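PDB 6ZTI: PlaB phospholipase from Legionella pneumophila, which probably hydrolyses phospholipids as an alpha/beta-hydrolase linked to virulence, its activity controlled by NAD(H)-mediated assembly into tetramers. Local coordinates for residues G58-F63 / D70-A75; F63-T68 / L141-L146; G135-Q140 / N209-E214; L163-L166 / D171-W174. All coordinates share one frame; numbering follows the deposited sequence.

Contact 1 of 4, residues G58-F63 / D70-A75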
# COMPACT_ATOMS: atom_id res chain seq x y z
N GLY B 58 -8.90 11.11 -37.33
CA GLY B 58 -8.50 11.57 -36.01
C GLY B 58 -7.30 10.79 -35.51
O GLY B 58 -7.11 9.62 -35.84
N ARG B 59 -6.43 11.47 -34.77
CA ARG B 59 -5.33 10.82 -34.07
C ARG B 59 -5.15 11.50 -32.72
O ARG B 59 -4.98 12.73 -32.66
CB ARG B 59 -4.03 10.85 -34.89
CG ARG B 59 -3.43 12.22 -35.16
CD ARG B 59 -2.25 12.11 -36.12
NE ARG B 59 -1.51 13.36 -36.21
CZ ARG B 59 -1.87 14.39 -36.97
NH1 ARG B 59 -2.96 14.32 -37.72
NH2 ARG B 59 -1.13 15.49 -36.98
N TYR B 60 -5.23 10.72 -31.65
CA TYR B 60 -5.05 11.20 -30.29
C TYR B 60 -4.07 10.29 -29.57
O TYR B 60 -3.73 9.20 -30.04
CB TYR B 60 -6.39 11.31 -29.53
CG TYR B 60 -7.10 10.00 -29.24
CD1 TYR B 60 -6.80 9.25 -28.12
CD2 TYR B 60 -8.11 9.53 -30.08
CE1 TYR B 60 -7.45 8.06 -27.84
CE2 TYR B 60 -8.77 8.33 -29.81
CZ TYR B 60 -8.44 7.61 -28.69
OH TYR B 60 -9.09 6.43 -28.42
N ILE B 61 -3.60 10.77 -28.43
CA ILE B 61 -2.52 10.12 -27.69
C ILE B 61 -3.14 9.30 -26.57
O ILE B 61 -3.70 9.84 -25.61
CB ILE B 61 -1.53 11.15 -27.13
CG1 ILE B 61 -1.02 12.05 -28.25
CG2 ILE B 61 -0.38 10.42 -26.43
CD1 ILE B 61 -0.29 11.32 -29.35
N SER B 62 -2.99 7.98 -26.68
CA SER B 62 -3.52 7.04 -25.70
C SER B 62 -2.43 6.38 -24.88
O SER B 62 -2.73 5.50 -24.06
CB SER B 62 -4.34 5.96 -26.42
OG SER B 62 -3.63 5.47 -27.54
N PHE B 63 -1.17 6.75 -25.09
CA PHE B 63 -0.05 6.09 -24.44
C PHE B 63 0.75 7.03 -23.53
O PHE B 63 1.92 6.78 -23.25
CB PHE B 63 0.86 5.46 -25.50
CG PHE B 63 1.13 6.36 -26.66
CD1 PHE B 63 2.09 7.35 -26.57
CD2 PHE B 63 0.42 6.23 -27.84
CE1 PHE B 63 2.35 8.20 -27.63
CE2 PHE B 63 0.67 7.08 -28.92
CZ PHE B 63 1.63 8.06 -28.81
N ASP B 70 -10.90 13.40 -20.00
CA ASP B 70 -11.26 14.81 -20.01
C ASP B 70 -10.34 15.62 -20.92
O ASP B 70 -10.81 16.43 -21.73
CB ASP B 70 -11.20 15.36 -18.59
CG ASP B 70 -11.45 16.85 -18.53
OD1 ASP B 70 -12.60 17.27 -18.82
OD2 ASP B 70 -10.52 17.59 -18.17
N ASP B 71 -9.02 15.44 -20.77
CA ASP B 71 -8.04 16.09 -21.63
C ASP B 71 -8.30 15.82 -23.11
O ASP B 71 -8.25 16.73 -23.94
CB ASP B 71 -6.62 15.61 -21.30
CG ASP B 71 -6.13 15.99 -19.91
OD1 ASP B 71 -6.73 16.86 -19.22
OD2 ASP B 71 -5.10 15.40 -19.51
N ILE B 72 -8.56 14.55 -23.45
CA ILE B 72 -8.68 14.19 -24.86
C ILE B 72 -9.95 14.78 -25.45
O ILE B 72 -9.96 15.21 -26.61
CB ILE B 72 -8.65 12.66 -25.02
CG1 ILE B 72 -7.29 12.10 -24.59
CG2 ILE B 72 -8.95 12.25 -26.45
CD1 ILE B 72 -7.30 10.61 -24.32
N ALA B 73 -11.05 14.78 -24.69
CA ALA B 73 -12.29 15.38 -25.19
C ALA B 73 -12.13 16.88 -25.37
O ALA B 73 -12.60 17.45 -26.36
CB ALA B 73 -13.44 15.06 -24.24
N ARG B 74 -11.43 17.54 -24.44
CA ARG B 74 -11.12 18.96 -24.62
C ARG B 74 -10.27 19.18 -25.87
O ARG B 74 -10.45 20.17 -26.59
CB ARG B 74 -10.37 19.49 -23.40
CG ARG B 74 -11.23 20.07 -22.29
CD ARG B 74 -10.32 20.57 -21.14
NE ARG B 74 -9.66 21.84 -21.43
CZ ARG B 74 -8.60 22.31 -20.78
NH1 ARG B 74 -8.04 21.60 -19.80
NH2 ARG B 74 -8.08 23.49 -21.12
N ALA B 75 -9.31 18.29 -26.12
CA ALA B 75 -8.42 18.45 -27.26
C ALA B 75 -9.12 18.12 -28.58
O ALA B 75 -8.78 18.70 -29.61
CB ALA B 75 -7.17 17.59 -27.07
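I72 meets the aromatic ring of Y60 with its two methyl ends. CG2 sits 4.0 Å from Y60 CG, coming in obliquely to the ring, while I72 CD1 reaches past it and lies 3.9 Å from the carbonyl O of I61. The contact is small, two isoleucine methyls against the tyrosine ring and one carbonyl O, and the nearest backbone approach, Y60 CA to I72 CA, is 7.2 Å. The first torsion of I72 (chi1 -65°) leaves CG2 anti to the backbone N, on the helix flank that faces the strand end. Y60 CG lies between its own backbone N and carbonyl carbon (chi1 66°), which turns the CG and CD1 side of the ring to the isoleucine. I61 contributes mainly backbone, since its side chain runs off in another direction.

The second shell fixes both partners. Y60 OH is hydrogen-bonded to H22 O, its ring stacks with that of H22, and I105 on helix 102-114 packs against both Y60 and I72. On the second subunit F468 meets the Y60 ring, while R351 and R461 form salt bridges with D70 and D71 respectively, so the polar flank of the helix belongs to the interface.

Strand 55-60 is the outermost strand of the parallel sheet within this chain, but residues 58-60 pair antiparallel with a strand of the second subunit, and the sheet runs on across that interface. Y60 and I72 thus join a strand to the helix that follows it, 69-89, which leads on to strand 93-99: the beta-alpha-beta crossover of an alpha/beta-hydrolase core.

Contact 2 of 4, residues F63-T68 / L141-L146. With SND (thionicotinamide-adenine-dinucleotide), chain H.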
# COMPACT_ATOMS: atom_id res chain seq x y z
N PHE B 63 -1.17 6.75 -25.09
CA PHE B 63 -0.05 6.09 -24.44
C PHE B 63 0.75 7.03 -23.53
O PHE B 63 1.92 6.78 -23.25
CB PHE B 63 0.86 5.46 -25.50
CG PHE B 63 1.13 6.36 -26.66
CD1 PHE B 63 2.09 7.35 -26.57
CD2 PHE B 63 0.42 6.23 -27.84
CE1 PHE B 63 2.35 8.20 -27.63
CE2 PHE B 63 0.67 7.08 -28.92
CZ PHE B 63 1.63 8.06 -28.81
N ASP B 64 0.12 8.11 -23.05
CA ASP B 64 0.74 9.05 -22.12
C ASP B 64 0.04 8.92 -20.77
O ASP B 64 -1.17 9.15 -20.68
CB ASP B 64 0.64 10.48 -22.65
CG ASP B 64 1.26 11.50 -21.71
OD1 ASP B 64 1.16 11.35 -20.47
OD2 ASP B 64 1.85 12.48 -22.22
N ASP B 65 0.80 8.60 -19.73
CA ASP B 65 0.20 8.35 -18.42
C ASP B 65 -0.42 9.59 -17.78
O ASP B 65 -1.20 9.44 -16.83
CB ASP B 65 1.24 7.77 -17.47
CG ASP B 65 1.51 6.29 -17.72
OD1 ASP B 65 0.61 5.60 -18.24
OD2 ASP B 65 2.62 5.83 -17.39
N THR B 66 -0.13 10.79 -18.26
CA THR B 66 -0.70 12.00 -17.67
C THR B 66 -1.99 12.45 -18.35
O THR B 66 -2.73 13.26 -17.77
CB THR B 66 0.31 13.14 -17.71
OG1 THR B 66 0.53 13.56 -19.06
CG2 THR B 66 1.64 12.70 -17.11
N VAL B 67 -2.30 11.93 -19.54
CA VAL B 67 -3.44 12.39 -20.32
C VAL B 67 -4.70 11.68 -19.85
O VAL B 67 -4.70 10.46 -19.66
CB VAL B 67 -3.19 12.16 -21.82
CG1 VAL B 67 -4.42 12.52 -22.65
CG2 VAL B 67 -1.97 12.97 -22.27
N THR B 68 -5.76 12.45 -19.65
CA THR B 68 -7.04 11.93 -19.18
C THR B 68 -8.08 11.97 -20.30
O THR B 68 -7.92 12.65 -21.32
CB THR B 68 -7.55 12.73 -17.98
OG1 THR B 68 -7.97 14.03 -18.42
CG2 THR B 68 -6.46 12.88 -16.90
N LEU B 141 -6.26 -5.25 -15.36
CA LEU B 141 -4.97 -5.90 -15.55
C LEU B 141 -3.82 -4.90 -15.68
O LEU B 141 -2.65 -5.31 -15.63
CB LEU B 141 -4.99 -6.81 -16.77
CG LEU B 141 -6.11 -7.85 -16.79
CD1 LEU B 141 -5.91 -8.78 -17.97
CD2 LEU B 141 -6.17 -8.65 -15.48
N GLY B 142 -4.12 -3.61 -15.85
CA GLY B 142 -3.15 -2.55 -15.67
C GLY B 142 -2.14 -2.43 -16.81
O GLY B 142 -2.11 -3.23 -17.76
N LYS B 143 -1.27 -1.44 -16.68
CA LYS B 143 -0.41 -1.01 -17.78
C LYS B 143 0.59 -2.09 -18.18
O LYS B 143 0.70 -2.44 -19.37
CB LYS B 143 0.32 0.28 -17.38
CG LYS B 143 1.07 0.98 -18.51
CD LYS B 143 1.57 2.35 -18.09
CE LYS B 143 2.43 2.98 -19.17
NZ LYS B 143 1.66 3.27 -20.42
N SER B 144 1.37 -2.61 -17.23
CA SER B 144 2.42 -3.56 -17.56
C SER B 144 1.85 -4.78 -18.28
O SER B 144 2.26 -5.09 -19.41
CB SER B 144 3.17 -3.98 -16.30
OG SER B 144 3.44 -5.37 -16.34
N ARG B 145 0.93 -5.49 -17.64
CA ARG B 145 0.38 -6.70 -18.25
C ARG B 145 -0.27 -6.42 -19.60
O ARG B 145 -0.17 -7.24 -20.53
CB ARG B 145 -0.65 -7.35 -17.31
CG ARG B 145 -0.03 -7.97 -16.08
CD ARG B 145 -1.07 -8.25 -15.01
NE ARG B 145 -1.88 -9.42 -15.31
CZ ARG B 145 -2.80 -9.91 -14.49
NH1 ARG B 145 -3.03 -9.31 -13.32
NH2 ARG B 145 -3.50 -10.99 -14.83
N LEU B 146 -0.95 -5.28 -19.74
CA LEU B 146 -1.71 -5.02 -20.96
C LEU B 146 -0.78 -4.82 -22.15
O LEU B 146 -1.08 -5.27 -23.26
CB LEU B 146 -2.63 -3.81 -20.77
CG LEU B 146 -3.89 -4.09 -19.96
CD1 LEU B 146 -4.65 -2.80 -19.70
CD2 LEU B 146 -4.79 -5.08 -20.67
PA SND H . -5.94 -13.77 -10.45
O1A SND H . -6.54 -13.98 -9.10
O2A SND H . -6.31 -14.72 -11.55
O5B SND H . -4.33 -13.75 -10.42
C5B SND H . -3.69 -13.11 -9.32
C4B SND H . -2.28 -12.77 -9.74
O4B SND H . -1.60 -13.98 -10.17
C3B SND H . -2.18 -11.79 -10.91
O3B SND H . -1.11 -10.88 -10.67
C2B SND H . -1.89 -12.70 -12.10
O2B SND H . -1.20 -12.03 -13.14
C1B SND H . -1.01 -13.75 -11.43
N9A SND H . -0.96 -15.02 -12.15
C8A SND H . -1.94 -15.98 -12.20
N7A SND H . -1.67 -16.97 -13.02
C5A SND H . -0.42 -16.64 -13.54
C6A SND H . 0.39 -17.26 -14.50
N6A SND H . 0.09 -18.42 -15.09
N1A SND H . 1.54 -16.64 -14.84
C2A SND H . 1.87 -15.50 -14.22
N3A SND H . 1.19 -14.84 -13.28
C4A SND H . 0.04 -15.45 -12.99
O3 SND H . -6.32 -12.31 -10.94
PN SND H . -5.94 -11.42 -12.22
O1N SND H . -5.43 -12.33 -13.27
O2N SND H . -5.09 -10.30 -11.75
O5D SND H . -7.39 -10.86 -12.61
C5D SND H . -7.88 -9.62 -12.05
C4D SND H . -9.36 -9.72 -11.75
O4D SND H . -10.08 -10.16 -12.92
C3D SND H . -9.76 -10.71 -10.65
O3D SND H . -10.94 -10.22 -10.02
C2D SND H . -10.01 -11.99 -11.45
O2D SND H . -10.85 -12.93 -10.79
C1D SND H . -10.70 -11.40 -12.67
N1N SND H . -10.47 -12.31 -13.89
C2N SND H . -9.31 -12.14 -14.54
C3N SND H . -9.06 -12.84 -15.70
C7N SND H . -7.84 -12.54 -16.51
S7N SND H . -7.93 -12.42 -18.16
N7N SND H . -6.72 -12.35 -15.84
C4N SND H . -10.02 -13.73 -16.16
C5N SND H . -11.20 -13.90 -15.46
C6N SND H . -11.41 -13.18 -14.31
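D65 and K143 approach from opposite directions and make a loose ion pair. K143 NZ gives a weak hydrogen bond to D65 OD1 at 3.4 Å, and the methylene next to it is just as near, with K143 CE 3.3 Å from the same oxygen. The lysine chain is extended until its last torsion, where chi4 of 65° bends NZ aside. Both charged ends have stronger partners: D65 OD1 accepts from the backbone N of K160, and K143 NZ donates to P158 O.

Within the loop, hydrogen bonds set the shape. D64 OD1 takes two donors, T66 N at 2.6 Å almost along its C-O axis and T66 OG1 at 2.7 Å from above the carboxylate plane. The first closes an Asx turn on the type I turn D64 to V67, which presents D65 to the lysine.

On the far side of the short helix, R145 binds the thio-NAD phosphate that carries the nicotinamide ribose. R145 NH1 donates to O2N and R145 NH2 to O1N of the thio-NAD, each at 2.8 Å and nearly straight, a two-pronged grip that fixes the guanidinium plane. L141 CD2 touches one face of that group toward its rim; O2B, a hydroxyl of the adenosine ribose, lies over the centre of the other.

Helix 142-146 therefore has two sides, K143 toward the loop and R145 toward the dinucleotide, where R381 of the third subunit also packs on R145. L146 rests on L163 of helix 160-166. The loop itself leads from strand 55-60 to helix 69-89, where T68 is the N-cap and its OG1 accepts from D71 N.

Contact 3 of 4, residues G135-Q140 / N209-E214. With SND (thionicotinamide-adenine-dinucleotide), chain H.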
# COMPACT_ATOMS: atom_id res chain seq x y z
N GLY B 135 -16.99 0.14 -19.92
CA GLY B 135 -15.68 -0.30 -19.47
C GLY B 135 -15.22 -1.58 -20.15
O GLY B 135 -15.94 -2.22 -20.92
N SER B 136 -13.98 -1.95 -19.83
CA SER B 136 -13.33 -3.17 -20.31
C SER B 136 -12.77 -3.93 -19.13
O SER B 136 -12.04 -3.36 -18.31
CB SER B 136 -12.20 -2.86 -21.29
OG SER B 136 -11.40 -4.01 -21.50
N ALA B 137 -13.09 -5.22 -19.04
CA ALA B 137 -12.56 -6.04 -17.96
C ALA B 137 -11.04 -6.08 -17.96
O ALA B 137 -10.43 -6.31 -16.92
CB ALA B 137 -13.13 -7.46 -18.07
N LEU B 138 -10.43 -5.84 -19.12
CA LEU B 138 -8.98 -5.92 -19.25
C LEU B 138 -8.27 -4.74 -18.57
O LEU B 138 -7.08 -4.86 -18.25
CB LEU B 138 -8.59 -5.96 -20.72
CG LEU B 138 -8.86 -7.22 -21.53
CD1 LEU B 138 -8.48 -7.00 -22.97
CD2 LEU B 138 -8.06 -8.37 -20.96
N ALA B 139 -8.96 -3.62 -18.36
CA ALA B 139 -8.29 -2.41 -17.88
C ALA B 139 -7.67 -2.63 -16.52
O ALA B 139 -6.58 -2.12 -16.23
CB ALA B 139 -9.28 -1.24 -17.83
N GLN B 140 -8.33 -3.40 -15.66
CA GLN B 140 -7.80 -3.64 -14.33
C GLN B 140 -6.45 -4.36 -14.39
O GLN B 140 -5.57 -4.10 -13.56
CB GLN B 140 -8.81 -4.43 -13.49
CG GLN B 140 -8.36 -4.62 -12.06
CD GLN B 140 -9.48 -5.10 -11.15
OE1 GLN B 140 -9.57 -6.28 -10.83
NE2 GLN B 140 -10.32 -4.17 -10.71
N ASN B 209 -4.38 -14.77 -19.50
CA ASN B 209 -5.42 -13.77 -19.30
C ASN B 209 -6.64 -14.12 -20.17
O ASN B 209 -6.81 -13.57 -21.26
CB ASN B 209 -4.90 -12.39 -19.60
CG ASN B 209 -3.86 -11.96 -18.58
OD1 ASN B 209 -4.18 -11.72 -17.43
ND2 ASN B 209 -2.60 -11.91 -18.99
N SER B 210 -7.53 -14.92 -19.59
CA SER B 210 -8.64 -15.51 -20.32
C SER B 210 -9.72 -14.50 -20.70
O SER B 210 -10.57 -14.83 -21.53
CB SER B 210 -9.23 -16.66 -19.49
OG SER B 210 -9.78 -16.19 -18.27
N TYR B 211 -9.72 -13.30 -20.12
CA TYR B 211 -10.59 -12.24 -20.64
C TYR B 211 -10.42 -12.07 -22.15
O TYR B 211 -11.36 -11.69 -22.85
CB TYR B 211 -10.30 -10.92 -19.94
CG TYR B 211 -10.91 -10.72 -18.57
CD1 TYR B 211 -12.16 -11.21 -18.24
CD2 TYR B 211 -10.21 -10.03 -17.59
CE1 TYR B 211 -12.70 -11.01 -16.98
CE2 TYR B 211 -10.72 -9.83 -16.33
CZ TYR B 211 -11.96 -10.31 -16.03
OH TYR B 211 -12.44 -10.08 -14.76
N THR B 212 -9.23 -12.36 -22.68
CA THR B 212 -9.01 -12.19 -24.11
C THR B 212 -9.78 -13.19 -24.96
O THR B 212 -9.74 -13.09 -26.19
CB THR B 212 -7.53 -12.29 -24.42
OG1 THR B 212 -7.02 -13.56 -24.00
CG2 THR B 212 -6.77 -11.19 -23.69
N GLY B 213 -10.47 -14.16 -24.34
CA GLY B 213 -11.36 -15.06 -25.06
C GLY B 213 -12.75 -15.18 -24.43
O GLY B 213 -13.47 -16.14 -24.72
N GLU B 214 -13.13 -14.21 -23.60
CA GLU B 214 -14.35 -14.34 -22.80
C GLU B 214 -15.59 -14.41 -23.68
O GLU B 214 -15.79 -13.57 -24.57
CB GLU B 214 -14.46 -13.16 -21.85
CG GLU B 214 -15.63 -13.18 -20.91
CD GLU B 214 -15.66 -11.94 -20.06
OE1 GLU B 214 -15.62 -10.83 -20.64
OE2 GLU B 214 -15.65 -12.08 -18.82
PA SND H . -5.94 -13.77 -10.45
O1A SND H . -6.54 -13.98 -9.10
O2A SND H . -6.31 -14.72 -11.55
O5B SND H . -4.33 -13.75 -10.42
C5B SND H . -3.69 -13.11 -9.32
C4B SND H . -2.28 -12.77 -9.74
O4B SND H . -1.60 -13.98 -10.17
C3B SND H . -2.18 -11.79 -10.91
O3B SND H . -1.11 -10.88 -10.67
C2B SND H . -1.89 -12.70 -12.10
O2B SND H . -1.20 -12.03 -13.14
C1B SND H . -1.01 -13.75 -11.43
N9A SND H . -0.96 -15.02 -12.15
C8A SND H . -1.94 -15.98 -12.20
N7A SND H . -1.67 -16.97 -13.02
C5A SND H . -0.42 -16.64 -13.54
C6A SND H . 0.39 -17.26 -14.50
N6A SND H . 0.09 -18.42 -15.09
N1A SND H . 1.54 -16.64 -14.84
C2A SND H . 1.87 -15.50 -14.22
N3A SND H . 1.19 -14.84 -13.28
C4A SND H . 0.04 -15.45 -12.99
O3 SND H . -6.32 -12.31 -10.94
PN SND H . -5.94 -11.42 -12.22
O1N SND H . -5.43 -12.33 -13.27
O2N SND H . -5.09 -10.30 -11.75
O5D SND H . -7.39 -10.86 -12.61
C5D SND H . -7.88 -9.62 -12.05
C4D SND H . -9.36 -9.72 -11.75
O4D SND H . -10.08 -10.16 -12.92
C3D SND H . -9.76 -10.71 -10.65
O3D SND H . -10.94 -10.22 -10.02
C2D SND H . -10.01 -11.99 -11.45
O2D SND H . -10.85 -12.93 -10.79
C1D SND H . -10.70 -11.40 -12.67
N1N SND H . -10.47 -12.31 -13.89
C2N SND H . -9.31 -12.14 -14.54
C3N SND H . -9.06 -12.84 -15.70
C7N SND H . -7.84 -12.54 -16.51
S7N SND H . -7.93 -12.42 -18.16
N7N SND H . -6.72 -12.35 -15.84
C4N SND H . -10.02 -13.73 -16.16
C5N SND H . -11.20 -13.90 -15.46
C6N SND H . -11.41 -13.18 -14.31
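Y211, whose ring packs on A137, has its OH gripped by two groups of the same chain, D380 OD2 and Q382 NE2, which anchor the ring at its far end. A137 CB sits over the centre of one face, a CH-pi contact 3.6 Å from the centroid and 6° off the normal. The opposite face carries the thionicotinamide ring, with C3N 3.5 Å above the plane and offset toward the rim, so the tyrosine lies between a methyl group and the ligand.

L138 bounds the base of the ring: its CD2 is 3.5 Å from Y211 CB and also touches T212 CG2. An ST turn, L138 N to S136 OG, helps shape this loop.

N209 accepts from the thioamide. Its OD1 takes ligand N7N at 3.1 Å in a nearly straight bond (177°), and R145 NH2 is a second donor to OD1. The backbone O of N209 is held from opposite faces of its plane by T212 N and T212 OG1, which ties the 3-10 turn 210-212 together.

Chemically, an aromatic face probably suits the pyridinium ring; the stack and the N7N bond are consistent with recognition of the ring and its amide-type nitrogen.

Contact 4 of 4, residues L163-L166 / D171-W174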
# COMPACT_ATOMS: atom_id res chain seq x y z
N LEU B 163 -6.85 4.11 -18.34
CA LEU B 163 -7.21 2.83 -17.75
C LEU B 163 -8.10 3.01 -16.52
O LEU B 163 -8.98 2.18 -16.27
CB LEU B 163 -5.96 2.05 -17.37
CG LEU B 163 -5.08 1.58 -18.52
CD1 LEU B 163 -3.87 0.81 -18.00
CD2 LEU B 163 -5.86 0.71 -19.50
N ASP B 164 -7.88 4.07 -15.74
CA ASP B 164 -8.78 4.34 -14.62
C ASP B 164 -10.20 4.59 -15.10
O ASP B 164 -11.16 4.26 -14.40
CB ASP B 164 -8.27 5.53 -13.82
CG ASP B 164 -7.01 5.23 -13.05
OD1 ASP B 164 -6.81 4.07 -12.62
OD2 ASP B 164 -6.21 6.16 -12.87
N TRP B 165 -10.36 5.19 -16.29
CA TRP B 165 -11.70 5.39 -16.86
C TRP B 165 -12.28 4.06 -17.33
O TRP B 165 -13.44 3.74 -17.05
CB TRP B 165 -11.64 6.40 -18.02
CG TRP B 165 -12.99 6.99 -18.41
CD1 TRP B 165 -13.45 8.25 -18.12
CD2 TRP B 165 -14.05 6.35 -19.15
NE1 TRP B 165 -14.72 8.43 -18.62
CE2 TRP B 165 -15.11 7.28 -19.26
CE3 TRP B 165 -14.20 5.10 -19.73
CZ2 TRP B 165 -16.30 6.99 -19.91
CZ3 TRP B 165 -15.40 4.80 -20.38
CH2 TRP B 165 -16.42 5.74 -20.47
N LEU B 166 -11.48 3.28 -18.06
CA LEU B 166 -12.00 2.07 -18.66
C LEU B 166 -12.29 0.97 -17.64
O LEU B 166 -13.02 0.03 -17.95
CB LEU B 166 -11.01 1.57 -19.70
CG LEU B 166 -10.97 2.40 -20.98
CD1 LEU B 166 -9.68 2.14 -21.74
CD2 LEU B 166 -12.18 2.07 -21.88
N ASP B 171 -15.54 5.28 -11.31
CA ASP B 171 -16.36 6.44 -10.96
C ASP B 171 -16.54 7.38 -12.15
O ASP B 171 -17.58 8.04 -12.27
CB ASP B 171 -15.75 7.18 -9.78
CG ASP B 171 -15.93 6.43 -8.44
OD1 ASP B 171 -16.98 5.79 -8.25
OD2 ASP B 171 -15.01 6.48 -7.59
N MET B 172 -15.55 7.45 -13.05
CA MET B 172 -15.65 8.41 -14.14
C MET B 172 -16.67 7.96 -15.18
O MET B 172 -17.51 8.76 -15.62
CB MET B 172 -14.28 8.62 -14.78
CG MET B 172 -13.40 9.51 -13.94
SD MET B 172 -11.76 9.73 -14.64
CE MET B 172 -11.08 8.10 -14.38
N SER B 173 -16.64 6.68 -15.58
CA SER B 173 -17.62 6.22 -16.55
C SER B 173 -19.03 6.22 -15.95
O SER B 173 -20.01 6.52 -16.65
CB SER B 173 -17.25 4.84 -17.08
OG SER B 173 -17.37 3.87 -16.08
N TRP B 174 -19.16 5.90 -14.66
CA TRP B 174 -20.47 6.00 -14.01
C TRP B 174 -21.04 7.40 -14.15
O TRP B 174 -22.21 7.58 -14.51
CB TRP B 174 -20.36 5.64 -12.53
CG TRP B 174 -21.69 5.62 -11.78
CD1 TRP B 174 -22.41 6.69 -11.35
CD2 TRP B 174 -22.44 4.46 -11.39
NE1 TRP B 174 -23.55 6.28 -10.72
CE2 TRP B 174 -23.60 4.91 -10.74
CE3 TRP B 174 -22.24 3.08 -11.54
CZ2 TRP B 174 -24.55 4.04 -10.22
CZ3 TRP B 174 -23.19 2.23 -11.05
CH2 TRP B 174 -24.33 2.71 -10.38
O HOH W 1 -15.58 1.93 -16.90
O HOH W 2 -16.24 10.67 -17.58
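S173 lays its CB on the six-membered ring of W165, 3.6 Å from the centroid and 11° off the normal, which is a CH-pi contact over the face. This is the tight part. W165 CG lies anti to the backbone N (chi1 -163°), swinging the indole out across the start of the second helix. Beside the serine, M172 CB comes obliquely to the five-membered ring and is 3.5 Å from W165 CD1. The methionine then folds back along the first helix: its chain bends at chi3, -70°, and CE ends 3.6 Å from W165 N and 3.8 Å from D164 CB. Its sulfur is a more distant Met-aromatic neighbour, SD standing 5.2 Å from the centroid of the five-membered ring and well off the normal.

The looser side holds two bridging waters next to the exposed M172. One water receives a hydrogen bond from W165 NE1 and returns one to M172 O. The other accepts from S173 OG and donates to W165 O, at 2.8 Å from each of those atoms. D164 turns its carboxylate off to K160, in a salt bridge, and to N386. S170, in the short link, also joins the two helices, its OG bonded to D164 O and M172 N.

The direct meeting of helices 160-166 and 171-180 here is thus almost wholly apolar, through CH groups on an indole, and the polar edges are satisfied through water. The indole N-H is served by a water that in turn donates to M172 O, and S173 packs its CB on the face while OG points away from the indole to the water that bridges to W165 O.

How the contacts relate
Contacts 1 and 2 share F63 and alternate along the chain, their centres 14 Å apart; V67 packs on I72, so the loop after strand 55-60 belongs to both, and both touch the second subunit. Contacts 2 and 3 also alternate, with centres about 15 Å apart, and meet at the same thio-NAD. Contact 4 falls between the two segments of contact 3; the backbone O of L166 probably accepts from S136 N, while L163 of the same helix packs on helix 142-146. Contacts 1 and 3 are about 11 Å apart at their nearest atoms and do not touch. A continuous path therefore runs from the edge of the parallel sheet, at one subunit interface, to the dinucleotide shared with the third subunit, consistent with NAD(H)-dependent tetramerisation.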